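Local coordinates for protein paenibacillus xanthan lyase (Paenibacillus, PDB 6F2P) that cleaves the polysaccharide xanthan as a lyase, probably by the beta-elimination chemistry of polysaccharide lyase family 8, at residues Y114-I128 against Y159-W173. Numbering follows the deposited sequence.
With CA (calcium ion), chain F.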
ATOM      1  N   TYR A 114     -21.588  -4.426 -42.537  1.00 18.46           N
ATOM      2  CA  TYR A 114     -22.691  -5.349 -42.749  1.00 20.05           C
ATOM      3  C   TYR A 114     -22.282  -6.766 -42.390  1.00 19.09           C
ATOM      4  O   TYR A 114     -21.094  -7.093 -42.331  1.00 18.49           O
ATOM      5  CB  TYR A 114     -23.145  -5.304 -44.211  1.00 20.26           C
ATOM      6  CG  TYR A 114     -22.043  -5.620 -45.203  1.00 16.44           C
ATOM      7  CD1 TYR A 114     -21.756  -6.930 -45.566  1.00 16.08           C
ATOM      8  CD2 TYR A 114     -21.290  -4.602 -45.778  1.00 24.14           C
ATOM      9  CE1 TYR A 114     -20.745  -7.218 -46.477  1.00 18.96           C
ATOM     10  CE2 TYR A 114     -20.275  -4.880 -46.691  1.00 24.01           C
ATOM     11  CZ  TYR A 114     -20.006  -6.189 -47.037  1.00 20.86           C
ATOM     12  OH  TYR A 114     -18.995  -6.461 -47.937  1.00 18.56           O
ATOM     13  N   ASN A 115     -23.279  -7.612 -42.179  1.00 15.84           N
ATOM     14  CA  ASN A 115     -23.022  -9.007 -41.882  1.00 21.87           C
ATOM     15  C   ASN A 115     -22.229  -9.689 -42.998  1.00 23.63           C
ATOM     16  O   ASN A 115     -22.755  -9.945 -44.079  1.00 28.55           O
ATOM     17  CB  ASN A 115     -24.340  -9.740 -41.632  1.00 21.01           C
ATOM     18  CG  ASN A 115     -24.146 -11.216 -41.388  1.00 29.22           C
ATOM     19  OD1 ASN A 115     -23.051 -11.667 -41.022  1.00 28.33           O
ATOM     20  ND2 ASN A 115     -25.214 -11.987 -41.585  1.00 27.46           N
ATOM     21  N   GLY A 116     -20.957  -9.964 -42.725  1.00 23.52           N
ATOM     22  CA  GLY A 116     -20.097 -10.658 -43.666  1.00 21.35           C
ATOM     23  C   GLY A 116     -18.997  -9.774 -44.223  1.00 27.11           C
ATOM     24  O   GLY A 116     -18.139 -10.233 -44.985  1.00 25.82           O
ATOM     25  N   CYS A 117     -19.021  -8.500 -43.842  1.00 24.56           N
ATOM     26  CA  CYS A 117     -18.073  -7.523 -44.366  1.00 20.04           C
ATOM     27  C   CYS A 117     -16.629  -7.836 -43.992  1.00 24.65           C
ATOM     28  O   CYS A 117     -16.359  -8.595 -43.064  1.00 26.78           O
ATOM     29  CB  CYS A 117     -18.425  -6.137 -43.847  1.00 20.13           C
ATOM     30  SG  CYS A 117     -18.167  -5.981 -42.075  1.00 23.19           S
ATOM     31  N   SER A 118     -15.700  -7.230 -44.716  1.00 34.06           N
ATOM     32  CA  SER A 118     -14.289  -7.388 -44.413  1.00 29.91           C
ATOM     33  C   SER A 118     -13.906  -6.439 -43.290  1.00 26.04           C
ATOM     34  O   SER A 118     -14.192  -5.249 -43.362  1.00 32.18           O
ATOM     35  CB  SER A 118     -13.444  -7.113 -45.655  1.00 21.55           C
ATOM     36  OG  SER A 118     -12.070  -7.052 -45.323  1.00 35.29           O
ATOM     37  N   GLN A 119     -13.263  -6.961 -42.253  1.00 21.84           N
ATOM     38  CA  GLN A 119     -12.877  -6.129 -41.120  1.00 26.02           C
ATOM     39  C   GLN A 119     -11.401  -5.803 -41.188  1.00 26.95           C
ATOM     40  O   GLN A 119     -10.599  -6.331 -40.427  1.00 29.95           O
ATOM     41  CB  GLN A 119     -13.214  -6.826 -39.807  1.00 25.94           C
ATOM     42  CG  GLN A 119     -14.680  -7.202 -39.699  1.00 25.15           C
ATOM     43  CD  GLN A 119     -14.953  -8.128 -38.544  1.00 25.37           C
ATOM     44  OE1 GLN A 119     -14.591  -7.835 -37.401  1.00 24.97           O
ATOM     45  NE2 GLN A 119     -15.590  -9.264 -38.831  1.00 23.97           N
ATOM     46  N   TYR A 120     -11.056  -4.930 -42.123  1.00 31.18           N
ATOM     47  CA  TYR A 120      -9.667  -4.616 -42.404  1.00 26.22           C
ATOM     48  C   TYR A 120      -9.079  -3.741 -41.319  1.00 19.80           C
ATOM     49  O   TYR A 120      -9.801  -3.029 -40.618  1.00 25.62           O
ATOM     50  CB  TYR A 120      -9.539  -3.939 -43.775  1.00 20.51           C
ATOM     51  CG  TYR A 120     -10.499  -2.797 -43.994  1.00 18.00           C
ATOM     52  CD1 TYR A 120     -10.188  -1.509 -43.567  1.00 20.13           C
ATOM     53  CD2 TYR A 120     -11.718  -3.003 -44.627  1.00 18.48           C
ATOM     54  CE1 TYR A 120     -11.065  -0.457 -43.766  1.00 20.52           C
ATOM     55  CE2 TYR A 120     -12.604  -1.957 -44.833  1.00 18.12           C
ATOM     56  CZ  TYR A 120     -12.273  -0.688 -44.399  1.00 21.28           C
ATOM     57  OH  TYR A 120     -13.152   0.354 -44.601  1.00 19.28           O
ATOM     58  N   GLN A 121      -7.762  -3.816 -41.180  1.00 15.10           N
ATOM     59  CA  GLN A 121      -7.041  -3.013 -40.205  1.00 21.64           C
ATOM     60  C   GLN A 121      -7.521  -3.211 -38.745  1.00 21.81           C
ATOM     61  O   GLN A 121      -7.649  -4.345 -38.272  1.00 17.08           O
ATOM     62  CB  GLN A 121      -7.065  -1.537 -40.616  1.00 17.00           C
ATOM     63  CG  GLN A 121      -5.848  -0.751 -40.147  1.00 15.26           C
ATOM     64  CD  GLN A 121      -6.220   0.549 -39.476  1.00 22.46           C
ATOM     65  OE1 GLN A 121      -7.383   0.770 -39.120  1.00 23.60           O
ATOM     66  NE2 GLN A 121      -5.234   1.425 -39.302  1.00 19.32           N
ATOM     67  N   ASN A 122      -7.787  -2.107 -38.050  1.00 20.37           N
ATOM     68  CA  ASN A 122      -7.995  -2.120 -36.599  1.00 23.50           C
ATOM     69  C   ASN A 122      -9.339  -2.702 -36.133  1.00 22.51           C
ATOM     70  O   ASN A 122     -10.407  -2.227 -36.514  1.00 24.18           O
ATOM     71  CB  ASN A 122      -7.777  -0.716 -36.030  1.00 19.28           C
ATOM     72  CG  ASN A 122      -7.846  -0.675 -34.508  1.00 21.85           C
ATOM     73  OD1 ASN A 122      -7.854  -1.708 -33.836  1.00 28.34           O
ATOM     74  ND2 ASN A 122      -7.890   0.535 -33.959  1.00 23.78           N
ATOM     75  N   TRP A 123      -9.263  -3.725 -35.288  1.00 16.50           N
ATOM     76  CA  TRP A 123     -10.434  -4.493 -34.879  1.00 18.10           C
ATOM     77  C   TRP A 123     -11.441  -3.665 -34.086  1.00 19.09           C
ATOM     78  O   TRP A 123     -12.652  -3.861 -34.187  1.00 19.81           O
ATOM     79  CB  TRP A 123      -9.988  -5.680 -34.024  1.00 19.45           C
ATOM     80  CG  TRP A 123      -9.493  -5.264 -32.660  1.00 20.85           C
ATOM     81  CD1 TRP A 123      -8.228  -4.873 -32.331  1.00 20.58           C
ATOM     82  CD2 TRP A 123     -10.264  -5.180 -31.451  1.00 23.03           C
ATOM     83  NE1 TRP A 123      -8.160  -4.559 -30.994  1.00 23.93           N
ATOM     84  CE2 TRP A 123      -9.395  -4.737 -30.432  1.00 20.20           C
ATOM     85  CE3 TRP A 123     -11.603  -5.438 -31.132  1.00 21.64           C
ATOM     86  CZ2 TRP A 123      -9.822  -4.543 -29.116  1.00 21.62           C
ATOM     87  CZ3 TRP A 123     -12.025  -5.244 -29.825  1.00 24.24           C
ATOM     88  CH2 TRP A 123     -11.136  -4.802 -28.834  1.00 24.77           C
ATOM     89  N   TRP A 124     -10.926  -2.735 -33.296  1.00 20.22           N
ATOM     90  CA  TRP A 124     -11.735  -2.011 -32.335  1.00 18.08           C
ATOM     91  C   TRP A 124     -12.915  -1.280 -32.979  1.00 18.28           C
ATOM     92  O   TRP A 124     -14.015  -1.236 -32.423  1.00 16.36           O
ATOM     93  CB  TRP A 124     -10.852  -1.037 -31.553  1.00 16.53           C
ATOM     94  CG  TRP A 124     -11.548  -0.433 -30.404  1.00 16.70           C
ATOM     95  CD1 TRP A 124     -11.610  -0.929 -29.137  1.00 17.47           C
ATOM     96  CD2 TRP A 124     -12.316   0.771 -30.405  1.00 15.58           C
ATOM     97  NE1 TRP A 124     -12.365  -0.103 -28.345  1.00 17.99           N
ATOM     98  CE2 TRP A 124     -12.810   0.950 -29.099  1.00 16.32           C
ATOM     99  CE3 TRP A 124     -12.630   1.718 -31.383  1.00 17.56           C
ATOM    100  CZ2 TRP A 124     -13.600   2.038 -28.742  1.00 14.82           C
ATOM    101  CZ3 TRP A 124     -13.420   2.803 -31.024  1.00 19.85           C
ATOM    102  CH2 TRP A 124     -13.896   2.951 -29.714  1.00 16.44           C
ATOM    103  N   HIS A 125     -12.691  -0.715 -34.159  1.00 18.52           N
ATOM    104  CA  HIS A 125     -13.741   0.055 -34.822  1.00 19.11           C
ATOM    105  C   HIS A 125     -14.869  -0.832 -35.360  1.00 18.48           C
ATOM    106  O   HIS A 125     -16.027  -0.410 -35.431  1.00 13.84           O
ATOM    107  CB  HIS A 125     -13.150   0.943 -35.912  1.00 16.13           C
ATOM    108  CG  HIS A 125     -12.152   1.932 -35.393  1.00 16.53           C
ATOM    109  ND1 HIS A 125     -12.512   3.003 -34.605  1.00 13.59           N
ATOM    110  CD2 HIS A 125     -10.807   1.998 -35.527  1.00 18.89           C
ATOM    111  CE1 HIS A 125     -11.432   3.692 -34.283  1.00 14.43           C
ATOM    112  NE2 HIS A 125     -10.383   3.102 -34.827  1.00 18.90           N
ATOM    113  N   TRP A 126     -14.537  -2.075 -35.694  1.00 15.78           N
ATOM    114  CA  TRP A 126     -15.535  -3.018 -36.176  1.00 15.57           C
ATOM    115  C   TRP A 126     -16.379  -3.575 -35.034  1.00 19.71           C
ATOM    116  O   TRP A 126     -17.600  -3.687 -35.145  1.00 19.74           O
ATOM    117  CB  TRP A 126     -14.862  -4.152 -36.958  1.00 20.28           C
ATOM    118  CG  TRP A 126     -14.123  -3.644 -38.167  1.00 22.39           C
ATOM    119  CD1 TRP A 126     -12.779  -3.438 -38.282  1.00 21.33           C
ATOM    120  CD2 TRP A 126     -14.699  -3.243 -39.418  1.00 22.88           C
ATOM    121  NE1 TRP A 126     -12.481  -2.948 -39.530  1.00 24.21           N
ATOM    122  CE2 TRP A 126     -13.642  -2.816 -40.245  1.00 25.87           C
ATOM    123  CE3 TRP A 126     -16.005  -3.210 -39.921  1.00 23.90           C
ATOM    124  CZ2 TRP A 126     -13.850  -2.366 -41.547  1.00 20.92           C
ATOM    125  CZ3 TRP A 126     -16.208  -2.761 -41.220  1.00 21.24           C
ATOM    126  CH2 TRP A 126     -15.138  -2.344 -42.012  1.00 19.03           C
ATOM    127  N   GLN A 127     -15.730  -3.893 -33.922  1.00 18.58           N
ATOM    128  CA  GLN A 127     -16.399  -4.639 -32.863  1.00 17.66           C
ATOM    129  C   GLN A 127     -16.983  -3.771 -31.749  1.00 18.42           C
ATOM    130  O   GLN A 127     -17.848  -4.216 -30.998  1.00 16.92           O
ATOM    131  CB  GLN A 127     -15.443  -5.683 -32.287  1.00 17.40           C
ATOM    132  CG  GLN A 127     -14.826  -6.583 -33.348  1.00 17.22           C
ATOM    133  CD  GLN A 127     -14.012  -7.717 -32.764  1.00 19.21           C
ATOM    134  OE1 GLN A 127     -13.108  -8.231 -33.408  1.00 21.77           O
ATOM    135  NE2 GLN A 127     -14.334  -8.116 -31.538  1.00 18.77           N
ATOM    136  N   ILE A 128     -16.523  -2.532 -31.641  1.00 14.02           N
ATOM    137  CA  ILE A 128     -16.945  -1.692 -30.532  1.00 12.24           C
ATOM    138  C   ILE A 128     -17.360  -0.289 -30.964  1.00 18.48           C
ATOM    139  O   ILE A 128     -18.506   0.100 -30.767  1.00 18.03           O
ATOM    140  CB  ILE A 128     -15.846  -1.606 -29.458  1.00 18.06           C
ATOM    141  CG1 ILE A 128     -15.637  -2.987 -28.817  1.00 19.33           C
ATOM    142  CG2 ILE A 128     -16.196  -0.547 -28.421  1.00 18.30           C
ATOM    143  CD1 ILE A 128     -14.492  -3.055 -27.852  1.00 24.48           C
ATOM    144  N   TYR A 159     -22.596  -9.775 -36.134  1.00 22.42           N
ATOM    145  CA  TYR A 159     -21.488 -10.321 -36.904  1.00 20.24           C
ATOM    146  C   TYR A 159     -20.139  -9.900 -36.330  1.00 24.30           C
ATOM    147  O   TYR A 159     -19.293 -10.745 -36.039  1.00 23.83           O
ATOM    148  CB  TYR A 159     -21.608  -9.910 -38.369  1.00 26.93           C
ATOM    149  CG  TYR A 159     -20.356 -10.139 -39.173  1.00 21.94           C
ATOM    150  CD1 TYR A 159     -19.902 -11.423 -39.432  1.00 16.94           C
ATOM    151  CD2 TYR A 159     -19.633  -9.070 -39.682  1.00 19.34           C
ATOM    152  CE1 TYR A 159     -18.753 -11.638 -40.175  1.00 21.66           C
ATOM    153  CE2 TYR A 159     -18.485  -9.271 -40.428  1.00 23.08           C
ATOM    154  CZ  TYR A 159     -18.046 -10.558 -40.671  1.00 26.02           C
ATOM    155  OH  TYR A 159     -16.900 -10.765 -41.408  1.00 22.35           O
ATOM    156  N   THR A 160     -19.939  -8.597 -36.160  1.00 22.22           N
ATOM    157  CA  THR A 160     -18.679  -8.100 -35.620  1.00 19.93           C
ATOM    158  C   THR A 160     -18.545  -8.310 -34.110  1.00 18.99           C
ATOM    159  O   THR A 160     -17.437  -8.487 -33.610  1.00 23.47           O
ATOM    160  CB  THR A 160     -18.464  -6.613 -35.939  1.00 19.37           C
ATOM    161  OG1 THR A 160     -19.442  -5.827 -35.250  1.00 16.86           O
ATOM    162  CG2 THR A 160     -18.574  -6.365 -37.431  1.00 20.77           C
ATOM    163  N   GLN A 161     -19.661  -8.301 -33.385  1.00 15.49           N
ATOM    164  CA  GLN A 161     -19.614  -8.410 -31.925  1.00 15.62           C
ATOM    165  C   GLN A 161     -20.547  -9.504 -31.419  1.00 18.66           C
ATOM    166  O   GLN A 161     -21.661  -9.223 -30.958  1.00 15.51           O
ATOM    167  CB  GLN A 161     -19.973  -7.069 -31.277  1.00 16.21           C
ATOM    168  CG  GLN A 161     -19.794  -7.022 -29.770  1.00 13.13           C
ATOM    169  CD  GLN A 161     -18.406  -7.423 -29.369  1.00 15.36           C
ATOM    170  OE1 GLN A 161     -18.183  -8.548 -28.931  1.00 18.24           O
ATOM    171  NE2 GLN A 161     -17.453  -6.516 -29.535  1.00 14.53           N
ATOM    172  N   ALA A 162     -20.077 -10.750 -31.490  1.00 19.82           N
ATOM    173  CA  ALA A 162     -20.941 -11.915 -31.265  1.00 17.76           C
ATOM    174  C   ALA A 162     -21.067 -12.339 -29.814  1.00 18.77           C
ATOM    175  O   ALA A 162     -22.131 -12.783 -29.394  1.00 23.57           O
ATOM    176  CB  ALA A 162     -20.481 -13.093 -32.103  1.00 18.09           C
ATOM    177  N   SER A 163     -19.978 -12.226 -29.059  1.00 20.80           N
ATOM    178  CA  SER A 163     -19.973 -12.687 -27.673  1.00 20.11           C
ATOM    179  C   SER A 163     -18.982 -11.896 -26.840  1.00 20.19           C
ATOM    180  O   SER A 163     -18.159 -11.162 -27.376  1.00 22.91           O
ATOM    181  CB  SER A 163     -19.588 -14.156 -27.619  1.00 16.22           C
ATOM    182  OG  SER A 163     -18.243 -14.319 -28.035  1.00 19.98           O
ATOM    183  N   VAL A 164     -19.066 -12.057 -25.525  1.00 19.89           N
ATOM    184  CA  VAL A 164     -18.126 -11.431 -24.609  1.00 15.51           C
ATOM    185  C   VAL A 164     -16.961 -12.373 -24.352  1.00 18.95           C
ATOM    186  O   VAL A 164     -17.159 -13.473 -23.846  1.00 21.53           O
ATOM    187  CB  VAL A 164     -18.789 -11.166 -23.265  1.00 15.47           C
ATOM    188  CG1 VAL A 164     -17.778 -10.576 -22.298  1.00 16.98           C
ATOM    189  CG2 VAL A 164     -19.995 -10.248 -23.431  1.00 13.56           C
ATOM    190  N   THR A 165     -15.744 -11.966 -24.704  1.00 19.62           N
ATOM    191  CA  THR A 165     -14.582 -12.825 -24.462  1.00 17.79           C
ATOM    192  C   THR A 165     -13.386 -12.073 -23.882  1.00 19.98           C
ATOM    193  O   THR A 165     -12.426 -12.680 -23.399  1.00 25.14           O
ATOM    194  CB  THR A 165     -14.089 -13.514 -25.751  1.00 20.02           C
ATOM    195  OG1 THR A 165     -13.362 -12.570 -26.553  1.00 18.14           O
ATOM    196  CG2 THR A 165     -15.247 -14.115 -26.540  1.00 15.64           C
ATOM    197  N   MET A 166     -13.439 -10.751 -23.942  1.00 19.68           N
ATOM    198  CA  MET A 166     -12.271  -9.945 -23.624  1.00 18.88           C
ATOM    199  C   MET A 166     -12.218  -9.547 -22.157  1.00 19.17           C
ATOM    200  O   MET A 166     -13.003 -10.043 -21.348  1.00 19.30           O
ATOM    201  CB  MET A 166     -12.245  -8.718 -24.525  1.00 20.21           C
ATOM    202  CG  MET A 166     -12.347  -9.096 -25.984  1.00 19.71           C
ATOM    203  SD  MET A 166     -12.266  -7.698 -27.100  1.00 22.44           S
ATOM    204  CE  MET A 166     -11.572  -8.512 -28.535  1.00 24.91           C
ATOM    205  N   THR A 167     -11.284  -8.662 -21.822  1.00 14.97           N
ATOM    206  CA  THR A 167     -11.058  -8.277 -20.433  1.00 19.38           C
ATOM    207  C   THR A 167     -11.193  -6.781 -20.264  1.00 22.80           C
ATOM    208  O   THR A 167     -11.237  -6.048 -21.250  1.00 20.93           O
ATOM    209  CB  THR A 167      -9.652  -8.669 -19.957  1.00 17.96           C
ATOM    210  OG1 THR A 167      -8.676  -7.889 -20.656  1.00 23.56           O
ATOM    211  CG2 THR A 167      -9.387 -10.140 -20.216  1.00 13.04           C
ATOM    212  N   GLY A 168     -11.255  -6.344 -19.008  1.00 21.74           N
ATOM    213  CA  GLY A 168     -11.336  -4.934 -18.668  1.00 20.44           C
ATOM    214  C   GLY A 168     -12.345  -4.126 -19.463  1.00 19.27           C
ATOM    215  O   GLY A 168     -13.481  -4.555 -19.655  1.00 20.61           O
ATOM    216  N   ALA A 169     -11.921  -2.960 -19.942  1.00 19.71           N
ATOM    217  CA  ALA A 169     -12.823  -2.054 -20.648  1.00 24.33           C
ATOM    218  C   ALA A 169     -13.354  -2.619 -21.982  1.00 25.26           C
ATOM    219  O   ALA A 169     -14.473  -2.316 -22.393  1.00 22.29           O
ATOM    220  CB  ALA A 169     -12.163  -0.703 -20.850  1.00 20.46           C
ATOM    221  N   ASN A 170     -12.569  -3.444 -22.658  1.00 19.46           N
ATOM    222  CA  ASN A 170     -13.077  -4.074 -23.868  1.00 20.86           C
ATOM    223  C   ASN A 170     -14.253  -4.969 -23.544  1.00 21.79           C
ATOM    224  O   ASN A 170     -15.223  -5.055 -24.306  1.00 16.97           O
ATOM    225  CB  ASN A 170     -11.996  -4.899 -24.558  1.00 21.90           C
ATOM    226  CG  ASN A 170     -10.904  -4.049 -25.138  1.00 23.95           C
ATOM    227  OD1 ASN A 170     -11.115  -2.878 -25.485  1.00 27.21           O
ATOM    228  ND2 ASN A 170      -9.721  -4.635 -25.265  1.00 23.75           N
ATOM    229  N   ARG A 171     -14.148  -5.647 -22.407  1.00 19.92           N
ATOM    230  CA  ARG A 171     -15.178  -6.577 -21.999  1.00 15.75           C
ATOM    231  C   ARG A 171     -16.449  -5.815 -21.678  1.00 17.10           C
ATOM    232  O   ARG A 171     -17.549  -6.253 -22.017  1.00 15.61           O
ATOM    233  CB  ARG A 171     -14.730  -7.367 -20.787  1.00 16.53           C
ATOM    234  CG  ARG A 171     -15.777  -8.346 -20.300  1.00 15.11           C
ATOM    235  CD  ARG A 171     -15.243  -9.241 -19.199  1.00 14.54           C
ATOM    236  NE  ARG A 171     -16.192 -10.302 -18.931  1.00 14.20           N
ATOM    237  CZ  ARG A 171     -16.127 -11.512 -19.473  1.00 16.11           C
ATOM    238  NH1 ARG A 171     -17.057 -12.414 -19.182  1.00 12.63           N
ATOM    239  NH2 ARG A 171     -15.132 -11.822 -20.296  1.00 14.59           N
ATOM    240  N   LEU A 172     -16.286  -4.669 -21.028  1.00 16.04           N
ATOM    241  CA  LEU A 172     -17.413  -3.805 -20.717  1.00 17.85           C
ATOM    242  C   LEU A 172     -18.110  -3.382 -22.001  1.00 21.63           C
ATOM    243  O   LEU A 172     -19.331  -3.505 -22.136  1.00 20.31           O
ATOM    244  CB  LEU A 172     -16.942  -2.570 -19.958  1.00 17.69           C
ATOM    245  CG  LEU A 172     -17.999  -1.485 -19.773  1.00 21.02           C
ATOM    246  CD1 LEU A 172     -19.206  -2.042 -19.045  1.00 19.26           C
ATOM    247  CD2 LEU A 172     -17.406  -0.323 -19.005  1.00 23.60           C
ATOM    248  N   TRP A 173     -17.317  -2.893 -22.947  1.00 20.60           N
ATOM    249  CA  TRP A 173     -17.851  -2.411 -24.208  1.00 19.65           C
ATOM    250  C   TRP A 173     -18.492  -3.524 -25.008  1.00 16.17           C
ATOM    251  O   TRP A 173     -19.503  -3.306 -25.676  1.00 14.97           O
ATOM    252  CB  TRP A 173     -16.760  -1.737 -25.018  1.00 25.24           C
ATOM    253  CG  TRP A 173     -16.238  -0.546 -24.328  1.00 26.01           C
ATOM    254  CD1 TRP A 173     -16.933   0.294 -23.512  1.00 24.85           C
ATOM    255  CD2 TRP A 173     -14.895  -0.059 -24.363  1.00 32.71           C
ATOM    256  NE1 TRP A 173     -16.110   1.284 -23.040  1.00 29.32           N
ATOM    257  CE2 TRP A 173     -14.850   1.092 -23.548  1.00 40.12           C
ATOM    258  CE3 TRP A 173     -13.722  -0.481 -25.009  1.00 33.76           C
ATOM    259  CZ2 TRP A 173     -13.678   1.833 -23.365  1.00 41.64           C
ATOM    260  CZ3 TRP A 173     -12.554   0.255 -24.822  1.00 30.68           C
ATOM    261  CH2 TRP A 173     -12.544   1.398 -24.006  1.00 30.92           C
TER
HETATM  262 CA    CA F1105     -16.535 -10.058 -28.693  1.00 16.74          CA
HETATM  263  O   HOH W   1     -15.572  -9.511 -35.282  1.00 22.13           O
HETATM  264  O   HOH W   2     -16.030  -9.895 -31.093  1.00 12.09           O
HETATM  265  O   HOH W   3     -14.857  -8.153 -28.932  1.00 16.79           O
HETATM  266  O   HOH W   4     -17.097 -12.231 -29.708  1.00 13.74           O
HETATM  267  O   HOH W   5     -14.561 -11.234 -28.975  1.00 14.57           O
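Tyr159, at the end of helix 147-160, lays its ring against Asn115 and Gly116. Its CB sits 3.5 Å from Asn115 OD1, which CD1 also meets. With CG anti to the backbone N (chi1 166°), the type II turn from Tyr114 to Cys117 lies over one face of the ring: Gly116 N stands over its centre, close to CG and CD2, CD2 also nears Tyr114 O, and Gly116 CA, by CE1, makes a CH-pi contact. Cys117 SG lies at the ring edge, 3.7 Å from Tyr159 CE2, a sulfur-aromatic contact. CZ lies by Gln119 NE2 and Cys117 O; beyond it Tyr159 OH donates to Cys117 O at 2.8 Å, in the carbonyl plane, and accepts a weak bond from Gln119 NE2. A phenylalanine here would probably leave Cys117 O without this donor and Gln119 NE2 without its weak acceptor. The contact joins helices 123-141, 147-160 and 168-184 of the alpha-helical domain, probably the incomplete alpha/alpha toroid of family 8 lyases. Thr160 OG1 donates to Trp126 O from above the carbonyl plane. Gln161 splits its amide: NE2 bonds Gln127 O (2.8 Å, 162° at the hydrogen), while OE1 binds calcium, a site Ser163 O and Glu174 share. Met166 CE sits over the six-membered ring of Trp123.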